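PDB 3TAH: ferrous iron uptake transporter protein B from Streptococcus thermophilus, which probably drives ferrous iron uptake across the membrane with GTP, this chain being the nucleotide-binding G-protein part together with its helical domain. Local coordinates for residues A[83-88]-A[152-157]; A[95-100]-A[251-256]; A[116-121]-A[145-150]. The protein carries 1 engineered substitution. All coordinates share one frame; numbering follows the deposited sequence. Where two conformers were deposited one is given.

Contact 1 (A[83-88]-A[152-157])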
loop_
_atom_site.group_PDB
_atom_site.type_symbol
_atom_site.label_atom_id
_atom_site.label_comp_id
_atom_site.label_asym_id
_atom_site.label_seq_id
_atom_site.Cartn_x
_atom_site.Cartn_y
_atom_site.Cartn_z
ATOM N N SER A 83 -9.573 -3.958 4.929
ATOM C CA SER A 83 -9.201 -2.579 4.607
ATOM C C SER A 83 -7.737 -2.352 4.944
ATOM O O SER A 83 -7.208 -2.994 5.848
ATOM C CB SER A 83 -10.062 -1.623 5.452
ATOM O OG SER A 83 -9.386 -0.408 5.761
ATOM N N ILE A 84 -7.078 -1.454 4.210
ATOM C CA ILE A 84 -5.757 -0.962 4.592
ATOM C C ILE A 84 -5.943 0.483 5.053
ATOM O O ILE A 84 -6.497 1.280 4.303
ATOM C CB ILE A 84 -4.752 -0.979 3.429
ATOM C CG1 ILE A 84 -4.404 -2.408 3.018
ATOM C CG2 ILE A 84 -3.451 -0.266 3.821
ATOM C CD1 ILE A 84 -3.520 -2.469 1.768
ATOM N N LEU A 85 -5.486 0.803 6.266
ATOM C CA LEU A 85 -5.447 2.177 6.777
ATOM C C LEU A 85 -3.976 2.592 6.735
ATOM O O LEU A 85 -3.141 2.128 7.526
ATOM C CB LEU A 85 -6.042 2.275 8.186
ATOM C CG LEU A 85 -6.082 3.671 8.823
ATOM C CD1 LEU A 85 -6.734 4.730 7.952
ATOM C CD2 LEU A 85 -6.817 3.578 10.161
ATOM N N ASN A 86 -3.673 3.450 5.768
ATOM C CA ASN A 86 -2.312 3.833 5.419
ATOM C C ASN A 86 -2.007 5.157 6.112
ATOM O O ASN A 86 -2.604 6.179 5.770
ATOM C CB ASN A 86 -2.200 3.910 3.877
ATOM C CG ASN A 86 -0.844 4.381 3.368
ATOM O OD1 ASN A 86 -0.747 4.919 2.255
ATOM N ND2 ASN A 86 0.207 4.176 4.154
ATOM N N VAL A 87 -1.088 5.123 7.079
ATOM C CA VAL A 87 -0.635 6.326 7.801
ATOM C C VAL A 87 0.477 6.978 6.975
ATOM O O VAL A 87 1.510 6.357 6.702
ATOM C CB VAL A 87 -0.138 5.996 9.231
ATOM C CG1 VAL A 87 0.310 7.259 9.974
ATOM C CG2 VAL A 87 -1.224 5.266 10.008
ATOM N N VAL A 88 0.234 8.220 6.571
ATOM C CA VAL A 88 1.133 9.000 5.721
ATOM C C VAL A 88 1.532 10.300 6.425
ATOM O O VAL A 88 0.673 11.042 6.895
ATOM C CB VAL A 88 0.437 9.316 4.371
ATOM C CG1 VAL A 88 1.190 10.377 3.537
ATOM C CG2 VAL A 88 0.243 8.014 3.570
ATOM N N ASP A 152 -11.126 9.305 14.789
ATOM C CA ASP A 152 -12.368 8.531 14.702
ATOM C C ASP A 152 -12.934 8.557 13.279
ATOM O O ASP A 152 -13.507 7.566 12.797
ATOM C CB ASP A 152 -13.433 9.058 15.676
ATOM C CG ASP A 152 -13.002 8.988 17.138
ATOM O OD1 ASP A 152 -12.127 8.171 17.503
ATOM O OD2 ASP A 152 -13.553 9.779 17.935
ATOM N N GLN A 153 -12.760 9.699 12.626
ATOM C CA GLN A 153 -13.184 9.925 11.244
ATOM C C GLN A 153 -12.471 9.000 10.251
ATOM O O GLN A 153 -13.128 8.397 9.387
ATOM C CB GLN A 153 -12.967 11.379 10.838
ATOM C CG GLN A 153 -13.804 12.397 11.639
ATOM C CD GLN A 153 -13.076 12.990 12.834
ATOM O OE1 GLN A 153 -12.367 12.295 13.574
ATOM N NE2 GLN A 153 -13.256 14.294 13.033
ATOM N N VAL A 154 -11.151 8.870 10.375
ATOM C CA VAL A 154 -10.396 8.009 9.448
ATOM C C VAL A 154 -10.733 6.538 9.713
ATOM O O VAL A 154 -10.892 5.760 8.753
ATOM C CB VAL A 154 -8.860 8.292 9.439
ATOM C CG1 VAL A 154 -8.139 7.703 10.669
ATOM C CG2 VAL A 154 -8.229 7.777 8.128
ATOM N N VAL A 155 -10.872 6.156 10.986
ATOM C CA VAL A 155 -11.234 4.771 11.321
ATOM C C VAL A 155 -12.607 4.416 10.728
ATOM O O VAL A 155 -12.773 3.326 10.152
ATOM C CB VAL A 155 -11.158 4.495 12.850
ATOM C CG1 VAL A 155 -11.806 3.140 13.214
ATOM C CG2 VAL A 155 -9.715 4.527 13.316
ATOM N N LYS A 156 -13.575 5.329 10.833
ATOM C CA LYS A 156 -14.906 5.132 10.240
ATOM C C LYS A 156 -14.872 4.945 8.720
ATOM O O LYS A 156 -15.555 4.068 8.155
ATOM C CB LYS A 156 -15.825 6.318 10.572
ATOM C CG LYS A 156 -17.289 6.131 10.124
ATOM C CD LYS A 156 -18.180 7.274 10.605
ATOM C CE LYS A 156 -19.607 7.114 10.095
ATOM N NZ LYS A 156 -20.454 8.286 10.475
ATOM N N LYS A 157 -14.086 5.788 8.061
ATOM C CA LYS A 157 -13.916 5.717 6.622
ATOM C C LYS A 157 -13.301 4.386 6.213
ATOM O O LYS A 157 -13.830 3.703 5.316
ATOM C CB LYS A 157 -13.058 6.887 6.137
ATOM C CG LYS A 157 -12.858 7.011 4.632
ATOM C CD LYS A 157 -14.161 7.053 3.843
ATOM C CE LYS A 157 -14.984 8.284 4.177
ATOM N NZ LYS A 157 -16.132 8.417 3.231
#
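L85 and V154 press together methyl against methyl, and nearly all of this contact is made there. L85 CD1 lies 3.4 Å from V154 CG2, tighter than two carbons usually pack. The leucine sends CG out anti to its own backbone N (chi1 -179°), straight off strand 83-89 toward helix 151-159, so that its forked end rather than its stem does the touching. V154 answers with both branches. Its CG2, anti to the valine's backbone N, takes the tight contact, while CG1 sits wedged between N and the carbonyl carbon (chi1 77°) and spans the fork, 4.3 Å from L85 CD1 and 4.4 Å from L85 CD2. The two side chains meet at a slant, neither end-on nor side by side.

The other half of the fork is looser. L85 CD2 reaches only V155 CG2, at 4.4 Å, because the V155 CB is directed away from the strand and just one methyl comes back within range. One turn of helix thus offers a close neighbour and a distant one to the same leucine. Beyond them the helix turns to solvent: D152, Q153 and K156 are exposed, and the D152 carboxylate forms a salt bridge with K47.

The L85, V154 and V155 contact itself is buried and apolar, sheet against helix in the P-loop GTPase fold. Strand 83-89 runs in the parallel part of the sheet between strands 4-10 and 110-115, with L85 backbone-bonded to A7 and its side chain also resting on I6 and L8. V154 leans on T111 of strand 110-115, so helix 151-159 packs on two adjacent strands of the sheet, while N86 and V88, pointing off the other face of the same strand, meet helix 93-105.

Contact 2 (A[95-100]-A[251-256])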
loop_
_atom_site.group_PDB
_atom_site.type_symbol
_atom_site.label_atom_id
_atom_site.label_comp_id
_atom_site.label_asym_id
_atom_site.label_seq_id
_atom_site.Cartn_x
_atom_site.Cartn_y
_atom_site.Cartn_z
ATOM N N ARG A 95 7.669 11.025 -0.504
ATOM C CA ARG A 95 8.407 9.860 -0.005
ATOM C C ARG A 95 7.473 8.810 0.604
ATOM O O ARG A 95 7.678 7.627 0.382
ATOM C CB ARG A 95 9.478 10.249 1.030
ATOM C CG ARG A 95 10.293 9.045 1.566
ATOM C CD ARG A 95 11.554 9.434 2.376
ATOM N NE ARG A 95 11.228 9.993 3.684
ATOM C CZ ARG A 95 12.054 10.708 4.457
ATOM N NH1 ARG A 95 13.300 10.983 4.090
ATOM N NH2 ARG A 95 11.615 11.166 5.631
ATOM N N ASN A 96 6.478 9.255 1.369
ATOM C CA ASN A 96 5.505 8.355 1.991
ATOM C C ASN A 96 4.559 7.670 0.985
ATOM O O ASN A 96 4.162 6.518 1.197
ATOM C CB ASN A 96 4.668 9.078 3.048
ATOM C CG ASN A 96 5.402 9.265 4.366
ATOM O OD1 ASN A 96 4.950 8.783 5.418
ATOM N ND2 ASN A 96 6.518 9.971 4.330
ATOM N N LEU A 97 4.201 8.373 -0.095
ATOM C CA LEU A 97 3.274 7.815 -1.097
ATOM C C LEU A 97 3.906 6.718 -1.964
ATOM O O LEU A 97 3.196 6.014 -2.675
ATOM C CB LEU A 97 2.660 8.908 -1.987
ATOM C CG LEU A 97 1.732 9.916 -1.299
ATOM C CD1 LEU A 97 1.390 11.018 -2.273
ATOM C CD2 LEU A 97 0.442 9.244 -0.735
ATOM N N TYR A 98 5.228 6.573 -1.918
ATOM C CA TYR A 98 5.893 5.480 -2.621
ATOM C C TYR A 98 5.312 4.137 -2.181
ATOM O O TYR A 98 4.873 3.325 -3.006
ATOM C CB TYR A 98 7.398 5.555 -2.389
ATOM C CG TYR A 98 8.194 4.563 -3.188
ATOM C CD1 TYR A 98 8.559 4.830 -4.509
ATOM C CD2 TYR A 98 8.604 3.362 -2.626
ATOM C CE1 TYR A 98 9.283 3.930 -5.240
ATOM C CE2 TYR A 98 9.341 2.454 -3.360
ATOM C CZ TYR A 98 9.671 2.750 -4.661
ATOM O OH TYR A 98 10.394 1.858 -5.383
ATOM N N LEU A 99 5.269 3.925 -0.874
ATOM C CA LEU A 99 4.621 2.746 -0.315
ATOM C C LEU A 99 3.123 2.701 -0.686
ATOM O O LEU A 99 2.610 1.657 -1.053
ATOM C CB LEU A 99 4.765 2.722 1.210
ATOM C CG LEU A 99 4.114 1.546 1.952
ATOM C CD1 LEU A 99 4.733 0.187 1.569
ATOM C CD2 LEU A 99 4.182 1.770 3.456
ATOM N N THR A 100 2.438 3.842 -0.586
ATOM C CA THR A 100 1.014 3.914 -0.836
ATOM C C THR A 100 0.655 3.307 -2.198
ATOM O O THR A 100 -0.311 2.534 -2.310
ATOM C CB THR A 100 0.532 5.374 -0.767
ATOM O OG1 THR A 100 0.899 5.946 0.499
ATOM C CG2 THR A 100 -0.977 5.440 -0.990
ATOM N N ALA A 251 6.962 9.383 -10.690
ATOM C CA ALA A 251 6.316 10.275 -11.670
ATOM C C ALA A 251 4.816 10.434 -11.368
ATOM O O ALA A 251 4.287 11.560 -11.355
ATOM C CB ALA A 251 6.577 9.799 -13.098
ATOM N N PHE A 252 4.142 9.311 -11.110
ATOM C CA PHE A 252 2.735 9.316 -10.734
ATOM C C PHE A 252 2.496 10.173 -9.494
ATOM O O PHE A 252 1.603 11.029 -9.468
ATOM C CB PHE A 252 2.251 7.887 -10.477
ATOM C CG PHE A 252 0.891 7.829 -9.851
ATOM C CD1 PHE A 252 -0.260 7.936 -10.632
ATOM C CD2 PHE A 252 0.753 7.654 -8.477
ATOM C CE1 PHE A 252 -1.518 7.888 -10.048
ATOM C CE2 PHE A 252 -0.499 7.602 -7.892
ATOM C CZ PHE A 252 -1.635 7.717 -8.676
ATOM N N ILE A 253 3.309 9.927 -8.464
ATOM C CA ILE A 253 3.245 10.663 -7.194
ATOM C C ILE A 253 3.429 12.170 -7.410
ATOM O O ILE A 253 2.658 12.963 -6.870
ATOM C CB ILE A 253 4.274 10.138 -6.184
ATOM C CG1 ILE A 253 3.909 8.724 -5.740
ATOM C CG2 ILE A 253 4.366 11.039 -4.937
ATOM C CD1 ILE A 253 5.070 8.008 -5.084
ATOM N N GLU A 254 4.435 12.553 -8.192
ATOM C CA GLU A 254 4.647 13.975 -8.483
ATOM C C GLU A 254 3.456 14.616 -9.195
ATOM O O GLU A 254 3.061 15.747 -8.832
ATOM C CB GLU A 254 5.940 14.187 -9.284
ATOM C CG GLU A 254 7.193 13.852 -8.487
ATOM C CD GLU A 254 8.482 14.181 -9.200
ATOM O OE1 GLU A 254 8.507 15.084 -10.076
ATOM O OE2 GLU A 254 9.490 13.532 -8.858
ATOM N N ARG A 255 2.899 13.909 -10.186
ATOM C CA ARG A 255 1.720 14.369 -10.932
ATOM C C ARG A 255 0.535 14.563 -9.999
ATOM O O ARG A 255 -0.112 15.611 -10.013
ATOM C CB ARG A 255 1.331 13.388 -12.050
ATOM C CG ARG A 255 2.251 13.354 -13.269
ATOM C CD ARG A 255 1.608 12.613 -14.463
ATOM N NE ARG A 255 1.296 11.192 -14.224
ATOM C CZ ARG A 255 2.124 10.156 -14.371
ATOM N NH1 ARG A 255 3.388 10.315 -14.751
ATOM N NH2 ARG A 255 1.679 8.916 -14.119
ATOM N N VAL A 256 0.268 13.566 -9.157
ATOM C CA VAL A 256 -0.813 13.663 -8.180
ATOM C C VAL A 256 -0.609 14.849 -7.237
ATOM O O VAL A 256 -1.538 15.653 -7.042
ATOM C CB VAL A 256 -0.952 12.363 -7.351
ATOM C CG1 VAL A 256 -1.946 12.578 -6.210
ATOM C CG2 VAL A 256 -1.374 11.199 -8.256
#
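I253 fits between L97 and Y98 as a knob into a hole: E94 and T101 complete the set of four residues on helix 93-105, spaced i, i+3, i+4 and i+7, that receive it. The helix offering the hole belongs to the P-loop GTPase fold, whereas helix 241-259, which carries the knob, belongs by sequence family to the FeoB cytosolic helical domain, so this helix pair fastens one part of the protein to the other.

I253 points directly at its partner helix. With CG1 anti to the carbonyl carbon (chi1 -68°) and CD1 stretched out beyond it (chi2 163°), the longer branch probes deep while CG2 stays back at the shoulder. L97 also faces across, and the two side chains approach at an angle. The leucine CB is straddled by the isoleucine's fork, 4.0 Å from I253 CG1 and equally far from I253 CG2. Further out, L97 CD1 comes within 4.0 Å of I253 CG2, which extends the apolar contact toward the leucine's tip.

Y98 behaves differently. Its CB leaves the helix away from segment 251-256, and the ring goes on to stack with that of Y250, one turn earlier on the long helix. Only the base of the tyrosine touches the isoleucine, Y98 CB standing 4.3 Å from I253 CD1. L136 of helix 129-136 adds a third helix beside L97.

The deepest point is reached at the backbone: I253 CD1 lies over one face of the L97-Y98 peptide, 3.5 Å from Y98 N and 3.6 Å from L97 C.

Contact 3 (A[116-121]-A[145-150]). With BGO (3'-O-(N-methylanthraniloyl)guanosine-5'-diphosphate), chain C.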
loop_
_atom_site.group_PDB
_atom_site.type_symbol
_atom_site.label_atom_id
_atom_site.label_comp_id
_atom_site.label_asym_id
_atom_site.label_seq_id
_atom_site.Cartn_x
_atom_site.Cartn_y
_atom_site.Cartn_z
ATOM N N MET A 116 0.330 14.077 10.914
ATOM C CA MET A 116 1.255 15.206 11.095
ATOM C C MET A 116 0.713 16.492 10.489
ATOM O O MET A 116 1.490 17.399 10.178
ATOM C CB MET A 116 2.624 14.944 10.469
ATOM C CG MET A 116 3.290 13.688 10.947
ATOM S SD MET A 116 4.198 14.021 12.463
ATOM C CE MET A 116 4.765 12.363 12.808
ATOM N N ILE A 117 -0.608 16.578 10.328
ATOM C CA ILE A 117 -1.223 17.725 9.665
ATOM C C ILE A 117 -0.985 19.034 10.454
ATOM O O ILE A 117 -0.905 20.126 9.868
ATOM C CB ILE A 117 -2.738 17.455 9.356
ATOM C CG1 ILE A 117 -3.163 18.201 8.091
ATOM C CG2 ILE A 117 -3.644 17.784 10.556
ATOM C CD1 ILE A 117 -2.536 17.630 6.812
ATOM N N ASP A 118 -0.855 18.918 11.773
ATOM C CA ASP A 118 -0.564 20.087 12.624
ATOM C C ASP A 118 0.845 20.668 12.410
ATOM O O ASP A 118 1.056 21.860 12.619
ATOM C CB ASP A 118 -0.739 19.726 14.102
ATOM C CG ASP A 118 0.205 18.622 14.543
ATOM O OD1 ASP A 118 0.041 17.488 14.058
ATOM O OD2 ASP A 118 1.114 18.869 15.362
ATOM N N VAL A 119 1.791 19.814 12.018
ATOM C CA VAL A 119 3.189 20.179 11.755
ATOM C C VAL A 119 3.304 20.937 10.442
ATOM O O VAL A 119 4.064 21.904 10.323
ATOM C CB VAL A 119 4.099 18.922 11.665
ATOM C CG1 VAL A 119 5.570 19.300 11.444
ATOM C CG2 VAL A 119 3.964 18.068 12.909
ATOM N N LEU A 120 2.543 20.463 9.458
ATOM C CA LEU A 120 2.447 21.057 8.137
ATOM C C LEU A 120 2.001 22.509 8.236
ATOM O O LEU A 120 2.593 23.388 7.609
ATOM C CB LEU A 120 1.450 20.251 7.296
ATOM C CG LEU A 120 1.457 20.410 5.785
ATOM C CD1 LEU A 120 2.755 19.893 5.198
ATOM C CD2 LEU A 120 0.255 19.667 5.217
ATOM N N ASP A 121 0.965 22.747 9.038
ATOM C CA ASP A 121 0.463 24.094 9.307
ATOM C C ASP A 121 1.581 25.019 9.822
ATOM O O ASP A 121 1.683 26.174 9.403
ATOM C CB ASP A 121 -0.701 24.027 10.303
ATOM N N ALA A 145 -2.094 12.859 15.402
ATOM C CA ALA A 145 -1.980 12.009 16.585
ATOM C C ALA A 145 -1.676 12.866 17.825
ATOM O O ALA A 145 -2.142 12.554 18.920
ATOM C CB ALA A 145 -0.914 10.924 16.372
ATOM N N LEU A 146 -0.923 13.953 17.659
ATOM C CA LEU A 146 -0.590 14.850 18.781
ATOM C C LEU A 146 -1.833 15.590 19.289
ATOM O O LEU A 146 -2.213 15.476 20.470
ATOM C CB LEU A 146 0.506 15.850 18.380
ATOM C CG LEU A 146 0.887 16.914 19.429
ATOM C CD1 LEU A 146 1.352 16.258 20.718
ATOM C CD2 LEU A 146 1.955 17.835 18.874
ATOM N N LYS A 147 -2.478 16.321 18.386
ATOM C CA LYS A 147 -3.671 17.102 18.710
ATOM C C LYS A 147 -4.920 16.246 18.891
ATOM O O LYS A 147 -5.939 16.749 19.352
ATOM C CB LYS A 147 -3.939 18.168 17.640
ATOM C CG LYS A 147 -2.760 19.092 17.324
ATOM C CD LYS A 147 -2.304 19.916 18.528
ATOM C CE LYS A 147 -0.985 20.628 18.253
ATOM N NZ LYS A 147 -0.409 21.210 19.512
ATOM N N GLN A 148 -4.845 14.972 18.513
ATOM C CA GLN A 148 -5.948 14.020 18.622
ATOM C C GLN A 148 -7.165 14.473 17.799
ATOM O O GLN A 148 -8.275 14.610 18.327
ATOM C CB GLN A 148 -6.283 13.742 20.101
ATOM C CG GLN A 148 -5.044 13.337 20.916
ATOM C CD GLN A 148 -5.337 12.865 22.338
ATOM O OE1 GLN A 148 -6.482 12.617 22.707
ATOM N NE2 GLN A 148 -4.285 12.729 23.138
ATOM N N THR A 149 -6.932 14.704 16.506
ATOM C CA THR A 149 -7.961 15.126 15.552
ATOM C C THR A 149 -8.014 14.196 14.338
ATOM O O THR A 149 -6.977 13.687 13.888
ATOM C CB THR A 149 -7.731 16.568 15.051
ATOM O OG1 THR A 149 -6.442 16.693 14.435
ATOM C CG2 THR A 149 -7.848 17.576 16.201
ATOM N N GLY A 150 -9.219 13.967 13.826
ATOM C CA GLY A 150 -9.421 13.156 12.610
ATOM C C GLY A 150 -9.362 11.647 12.789
ATOM O O GLY A 150 -9.612 10.890 11.844
HETATM C "C'" BGO C . 8.141 11.594 19.558
HETATM N N1 BGO C . 1.697 15.358 14.946
HETATM C C2 BGO C . 2.904 15.681 15.605
HETATM N N2 BGO C . 3.233 16.951 15.800
HETATM N N3 BGO C . 3.718 14.698 16.023
HETATM C C4 BGO C . 3.365 13.410 15.821
HETATM C C5 BGO C . 2.182 13.029 15.175
HETATM C C6 BGO C . 1.318 14.029 14.728
HETATM O O6 BGO C . 0.251 13.775 14.155
HETATM N N7 BGO C . 2.164 11.696 15.153
HETATM C C8 BGO C . 3.269 11.230 15.740
HETATM N N9 BGO C . 3.984 12.288 16.145
HETATM P PA BGO C . 5.498 7.323 15.969
HETATM P PB BGO C . 5.801 5.227 13.965
HETATM C "C1'" BGO C . 9.072 12.659 20.178
HETATM O "O1'" BGO C . 7.711 10.664 20.228
HETATM O O1A BGO C . 4.093 7.047 16.284
HETATM C C1B BGO C . 5.252 12.359 16.804
HETATM O O1B BGO C . 5.277 5.304 12.602
HETATM C "C2'" BGO C . 9.270 12.730 21.565
HETATM N "N2'" BGO C . 8.681 11.885 22.417
HETATM O "O2'" BGO C . 5.171 11.779 19.081
HETATM O O2A BGO C . 6.581 6.792 16.862
HETATM C C2B BGO C . 5.599 11.370 17.797
HETATM O O2B BGO C . 5.002 4.445 14.891
HETATM C "C3'" BGO C . 10.117 13.714 22.064
HETATM O "O3'" BGO C . 7.780 11.690 18.307
HETATM O O3A BGO C . 5.845 6.787 14.474
HETATM C C3B BGO C . 6.876 10.658 17.868
HETATM O O3B BGO C . 7.262 4.894 14.015
HETATM C "C4'" BGO C . 10.741 14.610 21.217
HETATM O "O4'" BGO C . 6.225 11.879 15.807
HETATM C C4B BGO C . 7.148 10.805 16.373
HETATM C "C5'" BGO C . 10.549 14.551 19.842
HETATM O "O5'" BGO C . 5.682 8.917 15.833
HETATM C C5B BGO C . 6.950 9.525 15.540
HETATM C "C6'" BGO C . 9.704 13.563 19.321
HETATM C "CM'" BGO C . 9.215 11.591 23.759
#
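D118 meets L146 and K147 through just two loose approaches, and most of what joins these segments is a third party, the guanine base of the bound GDP analogue, gripped from both. Directly across, D118 CB lies 3.9 Å from K147 CG and D118 OD2 lies 3.8 Å from L146 CD2. The ammonium of K147 stays short of the carboxylate, so no salt bridge forms.

The D118 carboxylate does the reading of the base. CG is held in the cramped position between backbone N and carbonyl carbon (chi1 61°), which brings both oxygens alongside the nucleotide's N1-N2 edge. BGO N1 donates to D118 OD1 at 2.8 Å in an almost straight line (178°), and BGO N2 donates to D118 OD2 at 2.9 Å, a little more bent. The same OD1 also bonds the hydroxyl of S144, which gives OD1 a second partner and the carboxylate a third bond, limiting its rotation.

O6 is held by backbone amides from both sides of the contact: A145 N at 2.8 Å and, longer, M116 N at 3.3 Å. L146 spreads over one face of the base, its CB 3.7 Å from BGO N1, and sends CD2 toward the amino group N2. V119 CG2 borders that amino group too.

Paired donors to one carboxylate and an amide at O6 single out guanine. N115 to D118 stand where the NKxD motif of GTPases is found, with methionine in the lysine position, and S144, A145 and L146 form the SAL loop, the SAK-type motif of the family: together, the guanine-specificity site.

How the contacts relate
Contacts 1 and 2 are buried, while contact 3 lies at the surface, and their chemistry follows. The first two rest on apolar contact: aliphatic branches meet strand to helix within the GTPase fold in contact 1, and an isoleucine reaches the partner helix's backbone between that fold and the helical domain in contact 2. Contact 3 works mainly through hydrogen bonds to a ligand. Strand 83-89 and helix 93-105, consecutive in the chain, link contacts 1 and 2 directly: N86 OD1 and T100 OG1 are 2.6 Å apart in a probable hydrogen bond, and V88 packs on N96. Contact 3 adjoins contact 1 only in sequence, its base-binding loop leading into helix 151-159.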